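Local coordinates for protein prophenoloxidase b (Marsupenaeus japonicus, PDB 3WKY) that is the proenzyme of a crustacean hemolymph phenoloxidase that, once activated, probably oxidises phenols to quinones at a type 3 copper pair, at residues A[9-14]-A[94-99]; A[86-91]-A[120-125]; A[259-264]-A[271-276]; A[284-289]-A[370-375]. All blocks are in the same frame, centred on the assembly; numbering follows the deposited sequence.

Contact 1: A[9-14]-A[94-99]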
# COMPACT_ATOMS: atom_id res chain seq x y z
N GLU A 9 11.18 -30.65 53.91
CA GLU A 9 9.93 -30.81 53.16
C GLU A 9 8.90 -29.87 53.81
O GLU A 9 7.75 -29.79 53.39
CB GLU A 9 9.49 -32.29 53.10
CG GLU A 9 8.01 -32.61 52.74
CD GLU A 9 7.58 -32.15 51.34
OE1 GLU A 9 7.49 -33.00 50.42
OE2 GLU A 9 7.28 -30.96 51.15
N GLU A 10 9.34 -29.16 54.84
CA GLU A 10 8.55 -28.08 55.42
C GLU A 10 8.65 -26.90 54.45
O GLU A 10 7.68 -26.19 54.22
CB GLU A 10 9.12 -27.67 56.78
CG GLU A 10 9.03 -28.72 57.87
CD GLU A 10 9.06 -28.11 59.26
OE1 GLU A 10 8.68 -26.92 59.40
OE2 GLU A 10 9.44 -28.81 60.22
N LEU A 11 9.85 -26.70 53.90
CA LEU A 11 10.13 -25.65 52.92
C LEU A 11 9.36 -25.85 51.62
O LEU A 11 8.85 -24.92 51.03
CB LEU A 11 11.61 -25.64 52.58
CG LEU A 11 12.53 -25.02 53.61
CD1 LEU A 11 13.98 -25.37 53.30
CD2 LEU A 11 12.32 -23.52 53.62
N ARG A 12 9.32 -27.10 51.18
CA ARG A 12 8.63 -27.47 49.95
C ARG A 12 7.14 -27.16 50.04
O ARG A 12 6.48 -26.90 49.03
CB ARG A 12 8.83 -28.96 49.69
CG ARG A 12 8.43 -29.42 48.31
CD ARG A 12 9.05 -30.78 48.03
NE ARG A 12 10.29 -30.95 48.79
CZ ARG A 12 11.16 -31.93 48.59
NH1 ARG A 12 10.95 -32.84 47.65
NH2 ARG A 12 12.26 -32.00 49.34
N GLN A 13 6.61 -27.19 51.26
CA GLN A 13 5.20 -26.91 51.47
C GLN A 13 4.85 -25.45 51.21
O GLN A 13 3.69 -25.12 50.99
CB GLN A 13 4.80 -27.30 52.90
CG GLN A 13 4.75 -28.80 53.14
CD GLN A 13 4.39 -29.14 54.58
OE1 GLN A 13 4.53 -28.30 55.48
NE2 GLN A 13 3.94 -30.36 54.79
N LEU A 14 5.86 -24.58 51.24
CA LEU A 14 5.63 -23.16 51.00
C LEU A 14 5.23 -22.88 49.56
O LEU A 14 4.65 -21.84 49.26
CB LEU A 14 6.89 -22.36 51.35
CG LEU A 14 7.51 -22.67 52.71
CD1 LEU A 14 8.93 -22.13 52.77
CD2 LEU A 14 6.67 -22.09 53.82
N ASN A 94 15.33 -22.44 58.98
CA ASN A 94 14.20 -22.19 59.87
C ASN A 94 13.74 -20.74 59.77
O ASN A 94 12.54 -20.46 59.69
CB ASN A 94 14.55 -22.55 61.32
CG ASN A 94 14.53 -24.04 61.58
OD1 ASN A 94 13.61 -24.74 61.15
ND2 ASN A 94 15.55 -24.55 62.27
N VAL A 95 14.69 -19.82 59.78
CA VAL A 95 14.38 -18.40 59.62
C VAL A 95 13.81 -18.11 58.22
O VAL A 95 12.88 -17.31 58.08
CB VAL A 95 15.62 -17.53 59.89
CG1 VAL A 95 15.38 -16.10 59.46
CG2 VAL A 95 15.99 -17.59 61.37
N LEU A 96 14.36 -18.76 57.20
CA LEU A 96 13.82 -18.62 55.84
C LEU A 96 12.35 -19.03 55.82
O LEU A 96 11.50 -18.30 55.31
CB LEU A 96 14.63 -19.47 54.85
CG LEU A 96 14.02 -19.72 53.47
CD1 LEU A 96 13.67 -18.42 52.79
CD2 LEU A 96 14.98 -20.54 52.60
N LYS A 97 12.06 -20.19 56.40
CA LYS A 97 10.70 -20.70 56.50
C LYS A 97 9.76 -19.70 57.20
O LYS A 97 8.62 -19.49 56.77
CB LYS A 97 10.71 -22.03 57.24
CG LYS A 97 9.34 -22.63 57.53
CD LYS A 97 9.45 -23.87 58.42
CE LYS A 97 9.41 -23.53 59.92
NZ LYS A 97 10.58 -22.75 60.40
N ASP A 98 10.26 -19.06 58.26
CA ASP A 98 9.47 -18.07 58.99
C ASP A 98 9.21 -16.81 58.16
O ASP A 98 8.11 -16.26 58.18
CB ASP A 98 10.16 -17.67 60.29
CG ASP A 98 10.24 -18.82 61.29
OD1 ASP A 98 9.50 -19.81 61.13
OD2 ASP A 98 11.05 -18.70 62.24
N VAL A 99 10.24 -16.34 57.46
CA VAL A 99 10.10 -15.14 56.63
C VAL A 99 9.11 -15.39 55.49
O VAL A 99 8.26 -14.54 55.20
CB VAL A 99 11.46 -14.67 56.08
CG1 VAL A 99 11.27 -13.63 54.98
CG2 VAL A 99 12.31 -14.11 57.21

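Contact 2: A[86-91]-A[120-125]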
# COMPACT_ATOMS: atom_id res chain seq x y z
N VAL A 86 16.17 -11.40 50.51
CA VAL A 86 15.86 -11.65 51.91
C VAL A 86 15.87 -13.15 52.22
O VAL A 86 16.41 -13.56 53.24
CB VAL A 86 14.51 -11.01 52.32
CG1 VAL A 86 14.21 -11.29 53.79
CG2 VAL A 86 14.55 -9.52 52.06
N PHE A 87 15.27 -13.95 51.33
CA PHE A 87 15.25 -15.40 51.49
C PHE A 87 16.67 -15.96 51.50
O PHE A 87 17.02 -16.80 52.33
CB PHE A 87 14.50 -16.07 50.33
CG PHE A 87 13.01 -15.84 50.33
CD1 PHE A 87 12.35 -15.28 51.42
CD2 PHE A 87 12.25 -16.22 49.22
CE1 PHE A 87 10.97 -15.09 51.40
CE2 PHE A 87 10.87 -16.03 49.19
CZ PHE A 87 10.23 -15.47 50.28
N ILE A 88 17.48 -15.50 50.55
CA ILE A 88 18.83 -16.01 50.34
C ILE A 88 19.73 -15.65 51.52
O ILE A 88 20.58 -16.45 51.93
CB ILE A 88 19.41 -15.46 49.03
CG1 ILE A 88 18.72 -16.13 47.83
CG2 ILE A 88 20.91 -15.65 48.96
CD1 ILE A 88 18.79 -15.32 46.54
N GLU A 89 19.54 -14.45 52.06
CA GLU A 89 20.40 -13.95 53.13
C GLU A 89 19.94 -14.35 54.54
O GLU A 89 20.58 -13.99 55.52
CB GLU A 89 20.57 -12.43 53.01
CG GLU A 89 21.34 -11.98 51.77
CD GLU A 89 21.46 -10.47 51.66
OE1 GLU A 89 20.85 -9.75 52.48
OE2 GLU A 89 22.17 -9.99 50.75
N ALA A 90 18.84 -15.08 54.63
CA ALA A 90 18.35 -15.57 55.92
C ALA A 90 19.42 -16.41 56.62
O ALA A 90 20.07 -17.25 55.98
CB ALA A 90 17.08 -16.38 55.74
N LYS A 91 19.58 -16.21 57.93
CA LYS A 91 20.66 -16.88 58.64
C LYS A 91 20.50 -18.40 58.71
O LYS A 91 21.49 -19.12 58.88
CB LYS A 91 20.87 -16.28 60.03
CG LYS A 91 19.66 -16.35 60.93
CD LYS A 91 19.92 -15.53 62.19
CE LYS A 91 19.11 -16.03 63.36
NZ LYS A 91 19.44 -15.25 64.59
N TYR A 120 16.39 -21.46 45.81
CA TYR A 120 16.98 -22.80 45.79
C TYR A 120 18.23 -22.86 44.92
O TYR A 120 19.14 -23.64 45.19
CB TYR A 120 15.98 -23.85 45.34
CG TYR A 120 15.07 -24.39 46.43
CD1 TYR A 120 14.07 -23.61 46.98
CD2 TYR A 120 15.20 -25.71 46.88
CE1 TYR A 120 13.22 -24.10 47.95
CE2 TYR A 120 14.35 -26.21 47.86
CZ TYR A 120 13.37 -25.40 48.39
OH TYR A 120 12.52 -25.88 49.36
N TYR A 121 18.29 -22.07 43.85
CA TYR A 121 19.48 -22.03 43.01
C TYR A 121 20.61 -21.26 43.69
O TYR A 121 21.77 -21.62 43.57
CB TYR A 121 19.18 -21.41 41.63
CG TYR A 121 18.44 -22.37 40.74
CD1 TYR A 121 19.11 -23.40 40.09
CD2 TYR A 121 17.06 -22.26 40.55
CE1 TYR A 121 18.45 -24.29 39.29
CE2 TYR A 121 16.38 -23.16 39.75
CZ TYR A 121 17.09 -24.17 39.12
OH TYR A 121 16.45 -25.08 38.33
N GLU A 122 20.27 -20.19 44.40
CA GLU A 122 21.28 -19.30 44.95
C GLU A 122 21.82 -19.78 46.30
O GLU A 122 22.99 -19.60 46.61
CB GLU A 122 20.75 -17.87 45.07
CG GLU A 122 20.90 -17.04 43.80
CD GLU A 122 22.35 -16.92 43.37
OE1 GLU A 122 22.76 -17.65 42.44
OE2 GLU A 122 23.09 -16.11 43.96
N ARG A 123 20.96 -20.40 47.11
CA ARG A 123 21.42 -20.88 48.42
C ARG A 123 22.19 -22.18 48.27
O ARG A 123 21.75 -23.09 47.56
CB ARG A 123 20.26 -21.06 49.40
CG ARG A 123 19.69 -19.76 49.97
CD ARG A 123 18.64 -20.05 51.05
NE ARG A 123 19.21 -20.67 52.25
CZ ARG A 123 19.57 -19.99 53.34
NH1 ARG A 123 19.41 -18.68 53.40
NH2 ARG A 123 20.07 -20.64 54.39
N LYS A 124 23.34 -22.26 48.93
CA LYS A 124 24.19 -23.45 48.83
C LYS A 124 23.65 -24.63 49.63
O LYS A 124 24.01 -25.78 49.36
CB LYS A 124 25.61 -23.13 49.28
CG LYS A 124 26.35 -22.19 48.35
CD LYS A 124 27.61 -21.65 49.02
CE LYS A 124 28.29 -20.61 48.15
NZ LYS A 124 28.89 -21.21 46.93
N ASP A 125 22.79 -24.35 50.61
CA ASP A 125 22.24 -25.42 51.44
C ASP A 125 20.92 -25.98 50.90
O ASP A 125 20.28 -26.82 51.54
CB ASP A 125 22.10 -24.97 52.90
CG ASP A 125 21.26 -23.72 53.06
OD1 ASP A 125 20.85 -23.12 52.04
OD2 ASP A 125 21.03 -23.31 54.22
O HOH W 1 22.22 -19.43 56.35

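Contact 3: A[259-264]-A[271-276]. With EDO (1,2-ethanediol), chain K.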
# COMPACT_ATOMS: atom_id res chain seq x y z
N TYR A 259 -1.82 -16.38 18.22
CA TYR A 259 -1.84 -17.49 19.16
C TYR A 259 -2.88 -17.20 20.23
O TYR A 259 -2.92 -16.12 20.80
CB TYR A 259 -0.44 -17.72 19.77
CG TYR A 259 -0.43 -18.87 20.77
CD1 TYR A 259 -0.78 -20.16 20.37
CD2 TYR A 259 -0.12 -18.65 22.11
CE1 TYR A 259 -0.81 -21.21 21.29
CE2 TYR A 259 -0.13 -19.69 23.03
CZ TYR A 259 -0.49 -20.96 22.61
OH TYR A 259 -0.52 -22.01 23.52
N PHE A 260 -3.75 -18.18 20.46
CA PHE A 260 -4.76 -18.09 21.50
C PHE A 260 -4.44 -19.18 22.53
O PHE A 260 -4.69 -20.36 22.29
CB PHE A 260 -6.14 -18.30 20.87
CG PHE A 260 -6.60 -17.16 19.97
CD1 PHE A 260 -5.99 -16.94 18.73
CD2 PHE A 260 -7.63 -16.33 20.37
CE1 PHE A 260 -6.41 -15.88 17.91
CE2 PHE A 260 -8.05 -15.27 19.56
CZ PHE A 260 -7.45 -15.04 18.34
N PRO A 261 -3.88 -18.78 23.67
CA PRO A 261 -3.33 -19.76 24.62
C PRO A 261 -4.36 -20.65 25.33
O PRO A 261 -4.02 -21.77 25.75
CB PRO A 261 -2.58 -18.88 25.64
CG PRO A 261 -3.25 -17.53 25.55
CD PRO A 261 -3.60 -17.39 24.07
N HIS A 262 -5.59 -20.17 25.47
CA HIS A 262 -6.63 -20.87 26.23
C HIS A 262 -6.18 -21.18 27.66
O HIS A 262 -6.33 -22.30 28.14
CB HIS A 262 -7.07 -22.15 25.50
CG HIS A 262 -7.76 -21.88 24.19
ND1 HIS A 262 -7.07 -21.75 23.00
CD2 HIS A 262 -9.06 -21.70 23.89
CE1 HIS A 262 -7.93 -21.50 22.03
NE2 HIS A 262 -9.15 -21.47 22.54
N LEU A 263 -5.62 -20.17 28.33
CA LEU A 263 -5.15 -20.29 29.71
C LEU A 263 -5.77 -19.21 30.59
O LEU A 263 -5.93 -18.07 30.14
CB LEU A 263 -3.63 -20.15 29.79
CG LEU A 263 -2.77 -21.21 29.09
CD1 LEU A 263 -1.30 -20.85 29.22
CD2 LEU A 263 -3.04 -22.61 29.67
N THR A 264 -6.07 -19.56 31.84
CA THR A 264 -6.62 -18.61 32.80
C THR A 264 -5.89 -18.80 34.13
O THR A 264 -5.74 -19.93 34.59
CB THR A 264 -8.13 -18.87 33.03
OG1 THR A 264 -8.82 -18.80 31.77
CG2 THR A 264 -8.73 -17.85 34.00
N TRP A 271 -5.45 -15.19 30.05
CA TRP A 271 -4.34 -14.59 29.33
C TRP A 271 -4.84 -14.00 28.02
O TRP A 271 -5.66 -14.61 27.32
CB TRP A 271 -3.25 -15.62 29.03
CG TRP A 271 -2.49 -16.11 30.25
CD1 TRP A 271 -2.92 -17.03 31.16
CD2 TRP A 271 -1.19 -15.68 30.68
NE1 TRP A 271 -1.96 -17.20 32.14
CE2 TRP A 271 -0.89 -16.39 31.87
CE3 TRP A 271 -0.25 -14.77 30.18
CZ2 TRP A 271 0.31 -16.21 32.56
CZ3 TRP A 271 0.94 -14.59 30.87
CH2 TRP A 271 1.21 -15.31 32.05
N SER A 272 -4.30 -12.84 27.66
CA SER A 272 -4.62 -12.22 26.38
C SER A 272 -4.15 -13.10 25.23
O SER A 272 -3.19 -13.86 25.36
CB SER A 272 -3.98 -10.84 26.30
OG SER A 272 -4.61 -9.98 27.24
N SER A 273 -4.84 -12.98 24.10
CA SER A 273 -4.47 -13.71 22.89
C SER A 273 -3.91 -12.71 21.88
O SER A 273 -3.88 -11.50 22.13
CB SER A 273 -5.70 -14.39 22.30
OG SER A 273 -6.27 -15.32 23.21
N ARG A 274 -3.48 -13.21 20.73
CA ARG A 274 -3.00 -12.34 19.68
C ARG A 274 -3.57 -12.84 18.37
O ARG A 274 -3.33 -13.98 17.99
CB ARG A 274 -1.47 -12.35 19.59
CG ARG A 274 -0.92 -11.35 18.54
CD ARG A 274 0.60 -11.45 18.37
NE ARG A 274 0.98 -12.77 17.85
CZ ARG A 274 1.48 -13.77 18.56
NH1 ARG A 274 1.69 -13.64 19.87
NH2 ARG A 274 1.77 -14.93 17.97
N GLN A 275 -4.35 -12.00 17.70
CA GLN A 275 -4.94 -12.37 16.41
C GLN A 275 -3.87 -12.55 15.35
O GLN A 275 -2.80 -11.95 15.43
CB GLN A 275 -5.93 -11.29 15.96
CG GLN A 275 -7.15 -11.20 16.87
CD GLN A 275 -7.98 -9.95 16.65
OE1 GLN A 275 -8.75 -9.56 17.52
NE2 GLN A 275 -7.81 -9.30 15.49
N ASP A 276 -4.17 -13.36 14.34
CA ASP A 276 -3.32 -13.40 13.15
C ASP A 276 -3.12 -11.98 12.60
O ASP A 276 -4.01 -11.12 12.71
CB ASP A 276 -3.95 -14.26 12.05
CG ASP A 276 -3.95 -15.75 12.36
OD1 ASP A 276 -3.12 -16.25 13.16
OD2 ASP A 276 -4.77 -16.46 11.75
C1 EDO K . -6.16 -7.99 11.26
O1 EDO K . -7.46 -8.34 10.76
C2 EDO K . -6.09 -8.24 12.76
O2 EDO K . -6.19 -9.64 13.05
O HOH W 2 -7.04 -17.82 24.34
O HOH W 3 -6.39 -17.44 27.03

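Contact 4: A[284-289]-A[370-375]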
# COMPACT_ATOMS: atom_id res chain seq x y z
N ARG A 284 3.04 1.99 24.53
CA ARG A 284 2.83 3.22 25.27
C ARG A 284 2.33 2.83 26.66
O ARG A 284 1.17 2.48 26.85
CB ARG A 284 1.87 4.12 24.52
CG ARG A 284 2.61 4.84 23.41
CD ARG A 284 1.87 4.79 22.12
NE ARG A 284 1.85 3.45 21.53
CZ ARG A 284 1.09 3.15 20.48
NH1 ARG A 284 0.32 4.09 19.95
NH2 ARG A 284 1.10 1.93 19.96
N GLU A 285 3.26 2.84 27.61
CA GLU A 285 2.99 2.36 28.96
C GLU A 285 2.12 3.33 29.74
O GLU A 285 1.83 4.45 29.30
CB GLU A 285 4.30 2.16 29.72
CG GLU A 285 4.83 0.74 29.68
CD GLU A 285 4.02 -0.23 30.54
OE1 GLU A 285 4.47 -1.37 30.70
OE2 GLU A 285 2.93 0.15 31.05
N ILE A 286 1.67 2.85 30.90
CA ILE A 286 1.09 3.71 31.93
C ILE A 286 1.99 3.54 33.14
O ILE A 286 2.05 2.46 33.71
CB ILE A 286 -0.33 3.27 32.29
CG1 ILE A 286 -1.21 3.24 31.04
CG2 ILE A 286 -0.93 4.20 33.37
CD1 ILE A 286 -2.54 2.53 31.23
N PRO A 287 2.73 4.60 33.53
CA PRO A 287 2.70 5.93 32.90
C PRO A 287 3.46 5.97 31.58
O PRO A 287 4.33 5.12 31.33
CB PRO A 287 3.42 6.80 33.94
CG PRO A 287 4.41 5.86 34.56
CD PRO A 287 3.71 4.53 34.63
N LEU A 288 3.11 6.95 30.75
CA LEU A 288 3.67 7.09 29.41
C LEU A 288 5.19 7.20 29.43
O LEU A 288 5.86 6.75 28.49
CB LEU A 288 3.03 8.29 28.70
CG LEU A 288 3.40 8.61 27.25
CD1 LEU A 288 3.05 7.43 26.33
CD2 LEU A 288 2.68 9.87 26.80
N VAL A 289 5.75 7.78 30.49
CA VAL A 289 7.21 7.95 30.53
C VAL A 289 7.94 6.61 30.58
O VAL A 289 9.14 6.55 30.32
CB VAL A 289 7.68 8.84 31.71
CG1 VAL A 289 7.13 10.25 31.56
CG2 VAL A 289 7.27 8.22 33.05
N PRO A 370 -1.35 -2.37 22.50
CA PRO A 370 -0.03 -1.78 22.79
C PRO A 370 -0.07 -0.39 23.41
O PRO A 370 0.94 0.03 23.97
CB PRO A 370 0.65 -1.73 21.42
CG PRO A 370 -0.50 -1.60 20.45
CD PRO A 370 -1.59 -2.48 21.05
N ALA A 371 -1.19 0.32 23.29
CA ALA A 371 -1.32 1.65 23.90
C ALA A 371 -2.13 1.58 25.19
O ALA A 371 -2.48 2.62 25.79
CB ALA A 371 -1.94 2.62 22.93
N LYS A 372 -2.44 0.35 25.62
CA LYS A 372 -3.14 0.12 26.88
C LYS A 372 -4.44 0.92 26.99
O LYS A 372 -4.67 1.61 27.97
CB LYS A 372 -2.20 0.42 28.05
CG LYS A 372 -0.93 -0.42 27.95
CD LYS A 372 -0.09 -0.35 29.20
CE LYS A 372 0.91 -1.50 29.21
NZ LYS A 372 0.22 -2.80 29.38
N LYS A 373 -5.28 0.79 25.97
CA LYS A 373 -6.55 1.48 25.89
C LYS A 373 -7.67 0.63 26.47
O LYS A 373 -8.73 1.13 26.83
CB LYS A 373 -6.88 1.77 24.42
CG LYS A 373 -5.92 2.76 23.75
CD LYS A 373 -6.00 2.71 22.22
CE LYS A 373 -7.40 2.89 21.70
NZ LYS A 373 -7.42 2.91 20.20
N HIS A 374 -7.43 -0.67 26.56
CA HIS A 374 -8.53 -1.60 26.74
C HIS A 374 -8.52 -2.38 28.06
O HIS A 374 -9.28 -3.33 28.23
CB HIS A 374 -8.59 -2.57 25.55
CG HIS A 374 -8.85 -1.89 24.24
ND1 HIS A 374 -10.06 -1.28 23.95
CD2 HIS A 374 -8.07 -1.72 23.15
CE1 HIS A 374 -10.01 -0.77 22.73
NE2 HIS A 374 -8.81 -1.02 22.22
N SER A 375 -7.66 -1.95 28.98
CA SER A 375 -7.58 -2.56 30.31
C SER A 375 -7.38 -4.06 30.25
O SER A 375 -8.14 -4.83 30.83
CB SER A 375 -8.84 -2.24 31.12
OG SER A 375 -9.01 -0.85 31.23

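Contact 1: A[9-14]-A[94-99]
E10 and K97 meet obliquely, the carboxylate of one against the aliphatic stem of the other. E10 OE1 lies 3.3 Å from K97 CD, but its distance to K97 NZ is 4.7 Å, too far for a salt bridge, so whatever attraction acts between the two charges is probably diffuse. The reason lies in the lysine chain, which leaves its helix extended and then folds back at its third and fourth torsions (chi3 89°, chi4 -66°). The ammonium group thereby returns to its own helix. K97 NZ forms a salt bridge with D98 OD1 at 3.2 Å, approaching from above the carboxylate plane, and makes a weak hydrogen bond to N94 O. What E10 faces is therefore the hydrocarbon bend of K97; the leucines meet the base of the chain and L96.

Next to this polar edge the contact is wholly apolar. L11 reaches across with one methyl, its CD2 lying 4.1 Å from L96 CD2, and the two leucine side chains cross at about a right angle. L14 points at the lysine backbone, with CD1 4.4 Å from K97 CA, and also rests on A100, I101 and L116, while L11 touches Y120 and L96 touches F87. The example illustrates how a short, weakly bonded N-terminal turn of helix and the residues after it are laid against helix 93-103 by L11 and L14, in the helical bundle of the hemocyanin all-alpha domain.

Contact 2: A[86-91]-A[120-125]
R123 reaches with NH1 into the carbonyl end of helix 74-89, and this is where the contact is tight. The straightest bond runs from R123 NH1 to A90 O, 3.0 Å long with an N-H...O angle of 175°, and A90 O lies practically in the guanidinium plane. A weak, more bent bond from R123 NH1 to F87 O, 3.2 Å, joins it. Carbonyls near the end of a helix have few or weak amide partners (A90 N reaches F87 O only weakly), and a positive charge beside them is probably favourable. The rotation of the group is held by D125, which R123 meets side-on: NE binds D125 OD1 at 3.0 Å, tilted from the guanidinium plane, and NH2 binds D125 OD2 at 2.8 Å, near that plane, both through syn lone pairs. A bend in the arginine chain (chi3 67°) turns the guanidinium between carboxylate and helix end. Beyond the arginine stem, I88 and E122 cross obliquely and closely, I88 CD1 lying 3.5 Å from E122 CB; the E122 carboxylate turns off to a salt bridge with R215.

The solvent side is looser. There a water accepts from R123 NH2 at 3.2 Å and donates to A90 O, with a weaker bond to K91 O, extending the network towards the exposed lysine. On the inner side, F87 packs on F112, L116 and T119 of helix 109-122. The ends of helices 74-89 and 109-122 are thus tied together next to the start of helix 93-103, whose first residue, L93, touches R123 and D125.

Contact 3: A[259-264]-A[271-276]
Y259 N donates to R274 O at 2.8 Å, and R274 N returns the bond to Y259 O at 3.0 Å, making one antiparallel hydrogen-bonded pair. Further along, W271 N binds L263 O at 2.9 Å, but between these points the two chain segments part and water fills in. One molecule accepts from H262 N and donates to S273 OG; another accepts from L263 N and donates to W271 O. The result is an irregular hairpin-like reversal within the copper-containing domain, bridged as a beta pair at a single position and by solvent where the segments separate.

The F260 ring receives S273 over one face, with F260 CD2 3.3 Å from S273 CB, and its CZ meets Q275 CG at a slant, ring and amide planes 5° apart but without a stack. W271 turns its indole edge to L263: the carbonyl L263 O lies in the ring plane, and W271 CD1 is 3.5 Å from L263 CB. P261 CG sits 4.0 Å from W271 CB, the two side chains at about a right angle. R274, bent at chi3 (64°), brings one guanidinium face over Y259 N and is held by D390 through a salt bridge. Towards the second subunit, D276 forms a salt bridge with its K373, H262 NE2 bonds to its S375 O, and Q275 NE2 to its T278 OG1. Q275 NE2 also donates to O2 of an ethanediol, probably from the crystallisation liquor, which in turn donates to D276 O.

Contact 4: A[284-289]-A[370-375]
R284 N donates to P370 O at 2.9 Å with an N-H...O angle of 146°, and this bond sets the two loops side by side where R284 and A371 come closest. The arginine side chain then turns back over the second loop. Bends at chi2 and chi3 lay its guanidinium flat above A371, whose CB stands over the centre of one face, 3.9 Å from R284 CZ. Beside it, R284 NH2 runs alongside the proline ring, 3.9 Å from P370 CG, while the same nitrogen bonds to D282 O.

These loops belong to the copper-containing domain and lie at a junction between subunits of the hexamer, as expected of the arthropod hemocyanin family. The carbonyls of R284, E285 and A371 bind the guanidinium of R180 of the second subunit, while M299 of the third subunit packs on A371.

Further along the second loop, K372 adopts a left-handed conformation (phi 53°) and points at the facing loop. I286 CD1 meets its stem, 3.8 Å from K372 CB. E285 meets the far end of the lysine side chain, E285 OE2 lying 3.2 Å from K372 CE; the ammonium K372 NZ is 4.3 Å from that oxygen, beyond a salt bridge. E285 OE2 also accepts from I286 N at 3.0 Å through its anti lone pair, which holds the carboxylate against its own loop.

In the fold
Contacts 1 and 2 form one neighbourhood, their centres 11 Å apart and their segments alternating along the chain. They share the successive helices 74-89, 93-103 and 109-122, and touch each other directly. Contacts 3 and 4 come later, in series, within the copper-containing domain; their centres are 19 Å apart and their nearest atoms about 7 Å. From contact 1 to contact 3 the centres are 35 Å apart, and to contact 4, 39 Å. The division is instructive: the first pair joins parts of the helical domain and meets no other chain, whereas the second pair lies at subunit junctions, contact 3 meeting the 370-375 loop of the second subunit and contact 4 touching both the second and the third.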